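Local coordinates for cysteine desulfurase (Thermococcus onnurineus, PDB 5B89), which probably catalyses the pyridoxal-phosphate-dependent removal of sulfur from L-cysteine, passing it to a sulfur carrier and releasing L-alanine, at residues I38-T43 and H366-R371; V346-V351 and T389-F394; V320-E325 and E401-F406; A361-H366 and L407-E412. All blocks are in the same frame, centred on the assembly; numbering follows the deposited sequence.

Contact 1 of 4, residues I38-T43 and H366-R371. With ALA (alanine), chain H.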
loop_
_atom_site.group_PDB
_atom_site.type_symbol
_atom_site.label_atom_id
_atom_site.label_comp_id
_atom_site.label_asym_id
_atom_site.label_seq_id
_atom_site.Cartn_x
_atom_site.Cartn_y
_atom_site.Cartn_z
ATOM N N ILE B 38 17.420 22.424 6.579
ATOM C CA ILE B 38 17.853 21.697 7.747
ATOM C C ILE B 38 16.594 20.877 8.056
ATOM O O ILE B 38 15.646 21.386 8.508
ATOM C CB ILE B 38 18.203 22.625 8.901
ATOM C CG1 ILE B 38 19.486 23.364 8.557
ATOM C CG2 ILE B 38 18.425 21.827 10.168
ATOM C CD1 ILE B 38 19.909 24.370 9.608
ATOM N N TYR B 39 16.640 19.604 7.728
ATOM C CA TYR B 39 15.491 18.721 7.871
ATOM C C TYR B 39 15.497 17.981 9.228
ATOM O O TYR B 39 16.187 17.040 9.411
ATOM C CB TYR B 39 15.433 17.707 6.706
ATOM C CG TYR B 39 14.156 16.893 6.649
ATOM C CD1 TYR B 39 13.022 17.388 6.089
ATOM C CD2 TYR B 39 14.119 15.652 7.195
ATOM C CE1 TYR B 39 11.874 16.649 6.060
ATOM C CE2 TYR B 39 12.982 14.917 7.166
ATOM C CZ TYR B 39 11.874 15.417 6.595
ATOM O OH TYR B 39 10.743 14.682 6.577
ATOM N N PHE B 40 14.646 18.477 10.108
ATOM C CA PHE B 40 14.466 17.948 11.451
ATOM C C PHE B 40 13.051 17.368 11.642
ATOM O O PHE B 40 12.476 17.504 12.650
ATOM C CB PHE B 40 14.729 19.043 12.513
ATOM C CG PHE B 40 16.205 19.396 12.739
ATOM C CD1 PHE B 40 17.220 18.726 12.148
ATOM C CD2 PHE B 40 16.531 20.416 13.586
ATOM C CE1 PHE B 40 18.536 19.050 12.380
ATOM C CE2 PHE B 40 17.837 20.750 13.843
ATOM C CZ PHE B 40 18.844 20.081 13.231
ATOM N N ASP B 41 12.544 16.724 10.609
ATOM C CA ASP B 41 11.206 16.111 10.694
ATOM C C ASP B 41 11.254 14.642 10.305
ATOM O O ASP B 41 10.379 14.146 9.688
ATOM C CB ASP B 41 10.169 16.845 9.861
ATOM C CG ASP B 41 8.724 16.511 10.270
ATOM O OD1 ASP B 41 8.520 16.030 11.366
ATOM O OD2 ASP B 41 7.874 16.740 9.447
ATOM N N ASN B 42 12.331 13.995 10.729
ATOM C CA ASN B 42 12.595 12.585 10.399
ATOM C C ASN B 42 11.578 11.608 11.032
ATOM O O ASN B 42 11.395 10.536 10.446
ATOM C CB ASN B 42 14.043 12.227 10.780
ATOM C CG ASN B 42 15.005 12.940 9.869
ATOM O OD1 ASN B 42 15.143 12.584 8.679
ATOM N ND2 ASN B 42 15.554 13.983 10.332
ATOM N N THR B 43 10.968 11.962 12.132
ATOM C CA THR B 43 9.930 11.114 12.776
ATOM C C THR B 43 8.768 10.990 11.822
ATOM O O THR B 43 8.124 9.882 11.771
ATOM C CB THR B 43 9.563 11.663 14.132
ATOM O OG1 THR B 43 10.738 11.475 14.937
ATOM C CG2 THR B 43 8.468 10.897 14.753
ATOM N N HIS B 366 13.444 30.206 8.490
ATOM C CA HIS B 366 14.843 29.968 8.539
ATOM C C HIS B 366 15.308 28.655 7.895
ATOM O O HIS B 366 16.384 28.215 8.111
ATOM C CB HIS B 366 15.350 30.068 9.978
ATOM C CG HIS B 366 15.229 31.418 10.591
ATOM N ND1 HIS B 366 14.112 31.949 11.155
ATOM C CD2 HIS B 366 16.205 32.332 10.755
ATOM C CE1 HIS B 366 14.379 33.193 11.580
ATOM N NE2 HIS B 366 15.625 33.405 11.346
ATOM N N SER B 367 14.415 28.068 7.074
ATOM C CA SER B 367 14.668 26.848 6.372
ATOM C C SER B 367 14.983 25.622 7.299
ATOM O O SER B 367 15.717 24.757 6.832
ATOM C CB SER B 367 15.776 26.994 5.361
ATOM O OG SER B 367 15.367 27.975 4.366
ATOM N N ILE B 368 14.399 25.660 8.501
ATOM C CA ILE B 368 14.507 24.529 9.407
ATOM C C ILE B 368 13.086 23.920 9.516
ATOM O O ILE B 368 12.107 24.532 9.808
ATOM C CB ILE B 368 14.936 24.994 10.803
ATOM C CG1 ILE B 368 16.314 25.684 10.745
ATOM C CG2 ILE B 368 14.925 23.787 11.766
ATOM C CD1 ILE B 368 16.646 26.451 12.034
ATOM N N MET B 369 13.044 22.595 9.213
ATOM C CA MET B 369 11.818 21.814 9.081
ATOM C C MET B 369 11.612 21.018 10.353
ATOM O O MET B 369 12.378 20.115 10.639
ATOM C CB MET B 369 11.930 20.869 7.870
ATOM C CG MET B 369 12.426 21.362 6.524
ATOM S SD MET B 369 11.399 22.564 5.608
ATOM C CE MET B 369 12.105 24.179 6.085
ATOM N N VAL B 370 10.580 21.466 11.054
ATOM C CA VAL B 370 10.123 20.745 12.226
ATOM C C VAL B 370 8.629 20.521 12.143
ATOM O O VAL B 370 7.916 21.124 11.371
ATOM C CB VAL B 370 10.480 21.480 13.553
ATOM C CG1 VAL B 370 11.945 21.578 13.809
ATOM C CG2 VAL B 370 9.789 22.824 13.686
ATOM N N ARG B 371 8.115 19.605 13.007
ATOM C CA ARG B 371 6.663 19.383 13.041
ATOM C C ARG B 371 6.101 19.920 14.350
ATOM O O ARG B 371 6.780 20.094 15.337
ATOM C CB ARG B 371 6.342 17.896 12.816
ATOM C CG ARG B 371 4.917 17.762 12.254
ATOM C CD ARG B 371 4.651 16.572 11.369
ATOM N NE ARG B 371 5.162 16.591 10.010
ATOM C CZ ARG B 371 4.462 16.726 8.883
ATOM N NH1 ARG B 371 3.158 16.981 8.873
ATOM N NH2 ARG B 371 5.095 16.588 7.757
HETATM N N ALA H . 4.605 8.628 13.168
HETATM C CA ALA H . 4.798 9.946 12.385
HETATM C C ALA H . 4.575 11.281 13.134
HETATM O O ALA H . 4.636 11.218 14.385
HETATM C CB ALA H . 4.012 10.076 11.065
HETATM O OXT ALA H . 4.453 12.445 12.599
HETATM O O HOH W 1 7.970 15.575 6.702
#
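Ser367 O receives the amide of Ile38 (N to O 2.9 Å), which starts the pairing with 38-43. Ser367, with positive phi, is the C-prime residue of the Schellman motif that ends helix 356-365. Ile368 lies beside Ile38, both side chains pointing the same way, with CG1 of Ile368 4.0 Å from CD1 of Ile38. Met369 N donates to Ile38 O, and Met369 O takes Phe40 N at 2.8 Å, though this bond is bent, its N-H...O angle 132°. Ile38 with Ile368 and Tyr39 with Met369 are parallel bridges: strand 38-39 forms one border of the four-stranded mixed sheet of the small domain of this class-V aminotransferase fold. On the face bearing Tyr39, Met369 CG meets ring atom CD1 of Tyr39 at 4.0 Å, side chains crossing at about a right angle. Val370 sends CG1 against Phe40 CB. Arg371 closes the segment with a salt bridge, NE to the syn lone pair of Asp41 OD2 at 2.8 Å, the carboxylate and guanidinium planes 29° apart. Asp41 has CG anti to its backbone N (chi1 -162°), carrying the carboxylate across to the arginine. His72 of the second subunit also bonds to OD2, while Arg371 NH1 reaches Val67 O there. A methionine in place of Arg371 would probably leave Asp41 without its closest cationic partner and that Val67 O without this donor.

Contact 2 of 4, residues V346-V351 and T389-F394. With ALA (alanine), chain H.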
loop_
_atom_site.group_PDB
_atom_site.type_symbol
_atom_site.label_atom_id
_atom_site.label_comp_id
_atom_site.label_asym_id
_atom_site.label_seq_id
_atom_site.Cartn_x
_atom_site.Cartn_y
_atom_site.Cartn_z
ATOM N N VAL B 346 14.638 12.252 18.897
ATOM C CA VAL B 346 13.435 13.023 18.891
ATOM C C VAL B 346 13.453 13.984 20.069
ATOM O O VAL B 346 13.614 13.528 21.159
ATOM C CB VAL B 346 12.204 12.114 19.096
ATOM C CG1 VAL B 346 10.924 12.911 19.086
ATOM C CG2 VAL B 346 12.155 11.027 18.019
ATOM N N VAL B 347 13.304 15.287 19.819
ATOM C CA VAL B 347 13.213 16.269 20.931
ATOM C C VAL B 347 11.983 17.091 20.712
ATOM O O VAL B 347 11.905 17.943 19.769
ATOM C CB VAL B 347 14.474 17.143 20.925
ATOM C CG1 VAL B 347 14.316 18.138 22.088
ATOM C CG2 VAL B 347 15.730 16.320 21.099
ATOM N N SER B 348 10.957 16.906 21.540
ATOM C CA SER B 348 9.779 17.706 21.610
ATOM C C SER B 348 10.016 18.761 22.674
ATOM O O SER B 348 10.640 18.518 23.714
ATOM C CB SER B 348 8.501 16.875 22.064
ATOM O OG SER B 348 7.896 16.256 20.937
ATOM N N PHE B 349 9.533 19.953 22.363
ATOM C CA PHE B 349 9.691 21.109 23.213
ATOM C C PHE B 349 8.572 22.100 22.964
ATOM O O PHE B 349 7.770 21.943 22.094
ATOM C CB PHE B 349 11.053 21.794 22.981
ATOM C CG PHE B 349 11.278 22.292 21.581
ATOM C CD1 PHE B 349 11.696 21.449 20.614
ATOM C CD2 PHE B 349 11.141 23.626 21.264
ATOM C CE1 PHE B 349 11.900 21.881 19.342
ATOM C CE2 PHE B 349 11.351 24.070 19.992
ATOM C CZ PHE B 349 11.739 23.203 19.026
ATOM N N ASN B 350 8.564 23.122 23.807
ATOM C CA ASN B 350 7.626 24.220 23.664
ATOM C C ASN B 350 8.284 25.519 24.105
ATOM O O ASN B 350 9.141 25.528 24.900
ATOM C CB ASN B 350 6.341 24.043 24.477
ATOM C CG ASN B 350 5.249 23.336 23.720
ATOM O OD1 ASN B 350 4.922 23.670 22.632
ATOM N ND2 ASN B 350 4.681 22.366 24.341
ATOM N N VAL B 351 7.818 26.599 23.531
ATOM C CA VAL B 351 8.267 27.932 23.920
ATOM C C VAL B 351 7.124 28.597 24.683
ATOM O O VAL B 351 6.089 28.759 24.146
ATOM C CB VAL B 351 8.667 28.802 22.727
ATOM C CG1 VAL B 351 9.095 30.178 23.225
ATOM C CG2 VAL B 351 9.792 28.158 21.946
ATOM N N THR B 389 3.235 19.993 20.883
ATOM C CA THR B 389 4.618 20.361 21.009
ATOM C C THR B 389 5.231 20.683 19.661
ATOM O O THR B 389 4.645 20.449 18.652
ATOM C CB THR B 389 5.492 19.192 21.582
ATOM O OG1 THR B 389 5.577 18.140 20.635
ATOM C CG2 THR B 389 4.950 18.620 22.850
ATOM N N VAL B 390 6.423 21.232 19.720
ATOM C CA VAL B 390 7.264 21.434 18.572
ATOM C C VAL B 390 8.182 20.220 18.634
ATOM O O VAL B 390 8.576 19.829 19.681
ATOM C CB VAL B 390 8.104 22.724 18.619
ATOM C CG1 VAL B 390 8.710 22.934 17.246
ATOM C CG2 VAL B 390 7.216 23.896 18.953
ATOM N N ARG B 391 8.478 19.626 17.492
ATOM C CA ARG B 391 9.291 18.388 17.487
ATOM C C ARG B 391 10.361 18.442 16.435
ATOM O O ARG B 391 10.071 18.525 15.243
ATOM C CB ARG B 391 8.416 17.121 17.258
ATOM C CG ARG B 391 9.114 15.783 17.390
ATOM C CD ARG B 391 8.140 14.698 16.951
ATOM N NE ARG B 391 7.910 14.714 15.510
ATOM C CZ ARG B 391 7.001 14.049 14.875
ATOM N NH1 ARG B 391 6.191 13.255 15.551
ATOM N NH2 ARG B 391 6.820 14.118 13.552
ATOM N N ALA B 392 11.588 18.352 16.903
ATOM C CA ALA B 392 12.750 18.252 16.044
ATOM C C ALA B 392 13.200 16.790 16.140
ATOM O O ALA B 392 13.327 16.284 17.183
ATOM C CB ALA B 392 13.854 19.172 16.483
ATOM N N SER B 393 13.405 16.132 15.029
ATOM C CA SER B 393 13.773 14.742 15.008
ATOM C C SER B 393 14.815 14.529 13.936
ATOM O O SER B 393 14.808 15.148 12.910
ATOM C CB SER B 393 12.563 13.860 14.788
ATOM O OG SER B 393 11.913 14.249 13.667
ATOM N N PHE B 394 15.706 13.619 14.239
ATOM C CA PHE B 394 16.900 13.397 13.482
ATOM C C PHE B 394 17.158 12.063 12.815
ATOM O O PHE B 394 16.539 11.103 13.118
ATOM C CB PHE B 394 18.076 13.592 14.463
ATOM C CG PHE B 394 18.020 14.855 15.296
ATOM C CD1 PHE B 394 18.081 16.094 14.728
ATOM C CD2 PHE B 394 17.983 14.769 16.680
ATOM C CE1 PHE B 394 18.047 17.229 15.512
ATOM C CE2 PHE B 394 17.942 15.891 17.457
ATOM C CZ PHE B 394 17.980 17.123 16.873
HETATM N N ALA H . 4.605 8.628 13.168
HETATM C CA ALA H . 4.798 9.946 12.385
HETATM C C ALA H . 4.575 11.281 13.134
HETATM O O ALA H . 4.636 11.218 14.385
HETATM C CB ALA H . 4.012 10.076 11.065
HETATM O OXT ALA H . 4.453 12.445 12.599
#
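The antiparallel pair of strands 346-349 and 389-393 completes one side of the small-domain sheet and carries an arginine of the alanine pocket on its inner strand. Val347 and Ala392 form a hydrogen-bonded pair, Val347 N reaching Ala392 O at 2.8 Å, and Phe349 and Val390 form the next. Phe349 has CG between backbone N and carbonyl carbon (chi1 60°), which turns its ring over the neighbouring strand. There Val390 CB sits over one face, 3.8 Å from the centroid, and Val390 CG1 comes to 3.5 Å from Phe349 CZ. With an alanine here, a gap would probably open above Val390, and Met410 would lose the surface it packs against. The other face of the sheet bears Val346, Ser348 and Arg391. Val346 CG1 rests 3.8 Å from Arg391 CG, lying at a slant across the start of the arginine chain, and Ser348, whose hydroxyl bonds to Ala186 O, flanks the same methylene. Beyond them Arg391 grips the carboxylate of the bound alanine, NH1 to O at 2.8 Å and NH2 to OXT at 3.1 Å. Asn185 O takes a further bond from NH1. This paired grip is consistent with Arg391 binding the alpha-carboxylate of substrate or product.

Contact 3 of 4, residues V320-E325 and E401-F406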
loop_
_atom_site.group_PDB
_atom_site.type_symbol
_atom_site.label_atom_id
_atom_site.label_comp_id
_atom_site.label_asym_id
_atom_site.label_seq_id
_atom_site.Cartn_x
_atom_site.Cartn_y
_atom_site.Cartn_z
ATOM N N VAL B 320 20.957 14.873 19.916
ATOM C CA VAL B 320 20.050 15.063 21.049
ATOM C C VAL B 320 20.744 15.721 22.257
ATOM O O VAL B 320 20.132 16.548 22.892
ATOM C CB VAL B 320 19.466 13.663 21.416
ATOM C CG1 VAL B 320 18.678 13.743 22.641
ATOM C CG2 VAL B 320 18.594 13.131 20.260
ATOM N N LYS B 321 21.936 15.265 22.535
ATOM C CA LYS B 321 22.704 15.788 23.654
ATOM C C LYS B 321 22.937 17.293 23.486
ATOM O O LYS B 321 22.668 18.036 24.391
ATOM C CB LYS B 321 24.008 15.030 23.812
ATOM C CG LYS B 321 24.759 15.336 25.108
ATOM C CD LYS B 321 26.045 14.573 25.215
ATOM C CE LYS B 321 26.638 14.877 26.589
ATOM N NZ LYS B 321 27.260 16.200 26.718
ATOM N N ARG B 322 23.383 17.719 22.306
ATOM C CA ARG B 322 23.583 19.154 22.110
ATOM C C ARG B 322 22.283 19.947 22.052
ATOM O O ARG B 322 22.211 20.986 22.583
ATOM C CB ARG B 322 24.493 19.429 20.926
ATOM C CG ARG B 322 24.717 20.908 20.662
ATOM C CD ARG B 322 25.441 21.564 21.833
ATOM N NE ARG B 322 25.640 22.960 21.496
ATOM C CZ ARG B 322 25.300 23.971 22.241
ATOM N NH1 ARG B 322 24.801 23.783 23.411
ATOM N NH2 ARG B 322 25.460 25.198 21.795
ATOM N N THR B 323 21.246 19.408 21.409
ATOM C CA THR B 323 19.999 20.068 21.364
ATOM C C THR B 323 19.410 20.341 22.727
ATOM O O THR B 323 18.987 21.432 23.020
ATOM C CB THR B 323 18.906 19.316 20.452
ATOM O OG1 THR B 323 19.511 19.200 19.137
ATOM C CG2 THR B 323 17.678 20.021 20.397
ATOM N N THR B 324 19.297 19.290 23.519
ATOM C CA THR B 324 18.691 19.426 24.855
ATOM C C THR B 324 19.488 20.361 25.815
ATOM O O THR B 324 18.868 21.142 26.454
ATOM C CB THR B 324 18.501 17.986 25.491
ATOM O OG1 THR B 324 19.720 17.303 25.551
ATOM C CG2 THR B 324 17.391 17.209 24.704
ATOM N N GLU B 325 20.787 20.209 25.759
ATOM C CA GLU B 325 21.694 21.114 26.535
ATOM C C GLU B 325 21.449 22.545 26.095
ATOM O O GLU B 325 21.321 23.486 26.919
ATOM C CB GLU B 325 23.100 20.708 26.377
ATOM C CG GLU B 325 23.417 19.487 27.215
ATOM C CD GLU B 325 24.734 18.794 26.847
ATOM O OE1 GLU B 325 25.572 19.290 26.009
ATOM O OE2 GLU B 325 25.109 17.706 27.439
ATOM N N GLU B 401 26.452 21.054 13.222
ATOM C CA GLU B 401 26.358 22.390 12.585
ATOM C C GLU B 401 24.935 22.869 12.439
ATOM O O GLU B 401 24.553 23.989 12.717
ATOM C CB GLU B 401 27.132 22.429 11.272
ATOM C CG GLU B 401 28.647 22.373 11.430
ATOM C CD GLU B 401 29.223 20.947 11.431
ATOM O OE1 GLU B 401 30.492 20.833 11.316
ATOM O OE2 GLU B 401 28.509 19.898 11.574
ATOM N N GLU B 402 24.071 21.897 11.977
ATOM C CA GLU B 402 22.696 22.173 11.915
ATOM C C GLU B 402 21.999 22.454 13.260
ATOM O O GLU B 402 21.162 23.279 13.353
ATOM C CB GLU B 402 21.929 20.997 11.196
ATOM C CG GLU B 402 22.230 20.828 9.708
ATOM C CD GLU B 402 21.481 19.640 9.076
ATOM O OE1 GLU B 402 21.305 18.605 9.772
ATOM O OE2 GLU B 402 21.156 19.669 7.849
ATOM N N VAL B 403 22.393 21.662 14.285
ATOM C CA VAL B 403 21.859 21.879 15.567
ATOM C C VAL B 403 22.275 23.273 16.077
ATOM O O VAL B 403 21.468 23.946 16.627
ATOM C CB VAL B 403 22.339 20.742 16.523
ATOM C CG1 VAL B 403 22.047 21.053 17.991
ATOM C CG2 VAL B 403 21.626 19.402 16.127
ATOM N N GLU B 404 23.506 23.664 15.818
ATOM C CA GLU B 404 23.958 24.990 16.240
ATOM C C GLU B 404 23.184 26.112 15.514
ATOM O O GLU B 404 22.851 27.078 16.087
ATOM C CB GLU B 404 25.456 25.137 16.093
ATOM C CG GLU B 404 26.322 24.176 16.894
ATOM C CD GLU B 404 26.324 24.415 18.373
ATOM O OE1 GLU B 404 25.768 25.359 18.824
ATOM O OE2 GLU B 404 26.907 23.590 19.034
ATOM N N THR B 405 22.894 25.919 14.231
ATOM C CA THR B 405 22.100 26.880 13.512
ATOM C C THR B 405 20.708 26.990 14.149
ATOM O O THR B 405 20.232 28.010 14.380
ATOM C CB THR B 405 22.015 26.509 12.032
ATOM O OG1 THR B 405 23.312 26.486 11.520
ATOM C CG2 THR B 405 21.143 27.467 11.230
ATOM N N PHE B 406 20.098 25.842 14.439
ATOM C CA PHE B 406 18.820 25.754 15.063
ATOM C C PHE B 406 18.843 26.465 16.415
ATOM O O PHE B 406 17.978 27.191 16.694
ATOM C CB PHE B 406 18.411 24.251 15.227
ATOM C CG PHE B 406 17.354 23.990 16.234
ATOM C CD1 PHE B 406 16.063 24.078 15.903
ATOM C CD2 PHE B 406 17.666 23.606 17.507
ATOM C CE1 PHE B 406 15.074 23.841 16.816
ATOM C CE2 PHE B 406 16.681 23.368 18.427
ATOM C CZ PHE B 406 15.384 23.495 18.077
#
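Arg322 starts out extended, CG anti to its backbone N, then bends at chi2 (64°), while Glu404 folds at its own chi2; the two turns bring guanidinium and carboxylate together between the two helices. Helices 309-329 and 400-415 lie side by side in the layer that covers one face of the small-domain sheet, the local segments running nearly parallel, 13° apart, with axes 9.8 Å from each other. The grip is side-on and two-pronged. NE of Arg322 gives an almost straight bond to Glu404 OE2 (2.8 Å), and NH2 of Arg322 reaches Glu404 OE1 at 3.0 Å. NE meets OE2 on its syn side but well out of the carboxylate plane, for the two flat groups are twisted 41° against each other. Two bonds, one to each oxygen, should nevertheless restrict rotation of both groups at this partly solvent-exposed edge of the interface. Beneath the ion pair the contact turns apolar: Val403 CG1 lies 3.8 Å from Arg322 CG, under the aliphatic part of the arginine. Val403 CG1 also comes to 3.3 Å from Thr323 OG1, a hydroxyl bonded to Leu319 O of its own helix. Phe394 closes in on Thr323 from the sheet side. Deeper still, the methyl CG2 of Thr323 meets ring atom CE2 of Phe406 at 4.0 Å, the side chains crossing at about a right angle.

Contact 4 of 4, residues A361-H366 and L407-E412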
loop_
_atom_site.group_PDB
_atom_site.type_symbol
_atom_site.label_atom_id
_atom_site.label_comp_id
_atom_site.label_asym_id
_atom_site.label_seq_id
_atom_site.Cartn_x
_atom_site.Cartn_y
_atom_site.Cartn_z
ATOM N N ALA B 361 6.555 27.755 12.267
ATOM C CA ALA B 361 6.555 28.703 11.147
ATOM C C ALA B 361 7.788 29.612 11.172
ATOM O O ALA B 361 8.380 29.792 10.132
ATOM C CB ALA B 361 5.312 29.551 11.189
ATOM N N ILE B 362 8.213 30.048 12.381
ATOM C CA ILE B 362 9.462 30.823 12.470
ATOM C C ILE B 362 10.678 30.028 12.033
ATOM O O ILE B 362 11.553 30.437 11.283
ATOM C CB ILE B 362 9.624 31.445 13.833
ATOM C CG1 ILE B 362 8.579 32.512 14.058
ATOM C CG2 ILE B 362 11.029 32.038 14.022
ATOM C CD1 ILE B 362 8.365 32.756 15.502
ATOM N N LEU B 363 10.696 28.734 12.424
ATOM C CA LEU B 363 11.731 27.881 12.013
ATOM C C LEU B 363 11.764 27.663 10.525
ATOM O O LEU B 363 12.838 27.672 9.900
ATOM C CB LEU B 363 11.725 26.538 12.812
ATOM C CG LEU B 363 12.151 26.723 14.301
ATOM C CD1 LEU B 363 11.746 25.580 15.231
ATOM C CD2 LEU B 363 13.654 26.946 14.406
ATOM N N ASP B 364 10.594 27.453 9.969
ATOM C CA ASP B 364 10.444 27.325 8.533
ATOM C C ASP B 364 10.963 28.573 7.733
ATOM O O ASP B 364 11.623 28.381 6.742
ATOM C CB ASP B 364 9.019 26.988 8.130
ATOM C CG ASP B 364 8.862 26.812 6.642
ATOM O OD1 ASP B 364 9.462 25.963 5.908
ATOM O OD2 ASP B 364 8.184 27.766 6.105
ATOM N N ASP B 365 10.732 29.728 8.298
ATOM C CA ASP B 365 11.232 30.966 7.685
ATOM C C ASP B 365 12.757 30.816 7.505
ATOM O O ASP B 365 13.316 31.433 6.596
ATOM C CB ASP B 365 10.924 32.162 8.596
ATOM C CG ASP B 365 9.491 32.539 8.765
ATOM O OD1 ASP B 365 8.626 32.145 7.994
ATOM O OD2 ASP B 365 9.202 33.240 9.781
ATOM N N HIS B 366 13.444 30.206 8.490
ATOM C CA HIS B 366 14.843 29.968 8.539
ATOM C C HIS B 366 15.308 28.655 7.895
ATOM O O HIS B 366 16.384 28.215 8.111
ATOM C CB HIS B 366 15.350 30.068 9.978
ATOM C CG HIS B 366 15.229 31.418 10.591
ATOM N ND1 HIS B 366 14.112 31.949 11.155
ATOM C CD2 HIS B 366 16.205 32.332 10.755
ATOM C CE1 HIS B 366 14.379 33.193 11.580
ATOM N NE2 HIS B 366 15.625 33.405 11.346
ATOM N N LEU B 407 19.856 26.188 17.218
ATOM C CA LEU B 407 19.941 26.812 18.559
ATOM C C LEU B 407 20.090 28.368 18.471
ATOM O O LEU B 407 19.506 29.071 19.249
ATOM C CB LEU B 407 21.061 26.214 19.357
ATOM C CG LEU B 407 20.822 24.737 19.872
ATOM C CD1 LEU B 407 22.042 24.258 20.541
ATOM C CD2 LEU B 407 19.630 24.689 20.794
ATOM N N GLY B 408 20.777 28.781 17.446
ATOM C CA GLY B 408 20.888 30.216 17.167
ATOM C C GLY B 408 19.605 30.857 16.777
ATOM O O GLY B 408 19.234 31.941 17.256
ATOM N N VAL B 409 18.776 30.140 15.960
ATOM C CA VAL B 409 17.487 30.633 15.672
ATOM C C VAL B 409 16.495 30.622 16.845
ATOM O O VAL B 409 15.767 31.546 17.073
ATOM C CB VAL B 409 16.832 29.889 14.422
ATOM C CG1 VAL B 409 15.397 30.304 14.156
ATOM C CG2 VAL B 409 17.719 29.994 13.255
ATOM N N MET B 410 16.548 29.569 17.675
ATOM C CA MET B 410 15.777 29.505 18.880
ATOM C C MET B 410 16.136 30.644 19.879
ATOM O O MET B 410 15.246 31.177 20.522
ATOM C CB MET B 410 15.912 28.162 19.590
ATOM C CG MET B 410 15.208 27.011 18.879
ATOM S SD MET B 410 13.472 27.225 18.623
ATOM C CE MET B 410 12.844 27.422 20.262
ATOM N N GLU B 411 17.419 30.966 19.891
ATOM C CA GLU B 411 17.897 32.040 20.794
ATOM C C GLU B 411 17.302 33.394 20.371
ATOM O O GLU B 411 16.764 34.085 21.190
ATOM C CB GLU B 411 19.403 32.014 20.794
ATOM C CG GLU B 411 20.032 33.081 21.703
ATOM C CD GLU B 411 21.533 33.016 21.753
ATOM O OE1 GLU B 411 22.154 31.898 21.637
ATOM O OE2 GLU B 411 22.129 34.140 21.914
ATOM N N GLU B 412 17.331 33.668 19.064
ATOM C CA GLU B 412 16.753 34.869 18.535
ATOM C C GLU B 412 15.245 34.892 18.790
ATOM O O GLU B 412 14.721 35.922 19.294
ATOM C CB GLU B 412 17.139 34.943 17.076
ATOM C CG GLU B 412 16.609 36.041 16.141
ATOM C CD GLU B 412 17.317 35.987 14.745
ATOM O OE1 GLU B 412 17.874 34.905 14.381
ATOM O OE2 GLU B 412 17.333 37.017 14.015
#
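Segment 361-366 is the last turn of helix 356-365 and the residue after it, and 407-412 is a stretch of helix 400-415; their backbones come nearest at Leu363 and Val409, CA to CA 7.4 Å. No hydrogen bond joins them, and Val409 carries most of the contact. One of its methyls, CG1, lies over a face of the His366 imidazole, 3.8 Å from the ring centroid and 15° off the normal, a CH-pi contact. The second methyl, CG2, comes to 3.7 Å from His366 CD2, so both branches press on the same ring. What fixes the ring is a bond inside its own segment: His366 CG stands anti to the carbonyl carbon (chi1 -65°), which turns the ring back so that His366 ND1 donates almost straight to Ile362 O at 3.0 Å, from above that carbonyl's plane. Leu363 fills the inner side, its CD2 3.8 Å from Val409 CG1 and its CD1 4.1 Å from Met410 SD. Toward solvent, Glu412 OE1 stands 4.1 Å from His366 NE2, where the carboxylate might favour a positive charge on the imidazole. Leu363 and Val409 both pack on Ile368 of strand 368-373, consistent with a two-layer alpha/beta arrangement, neighbouring helices over one sheet.

All four contacts lie in the small domain, two in its sheet and two in the helix layer over it. Contacts 1 and 2 belong to the same sheet, their centres 10 Å apart, joined where Arg371 O meets Arg391 N at 2.8 Å. Both touch the bound alanine, and the side chain of Arg391 lies about 6 Å from the bound pyridoxal phosphate. Contacts 3 and 4 lie away from the cofactor and alanine pockets and share helix 400-415, with centres 12 Å apart. Phe406 touches both the sheet and the neighbouring helix: its CZ is 3.8 Å from Phe349 CZ of contact 2, and its CD1 is 4.0 Å from Leu363 CD2 of contact 4. His366 belongs to contacts 1 and 4, both of which also touch the second subunit.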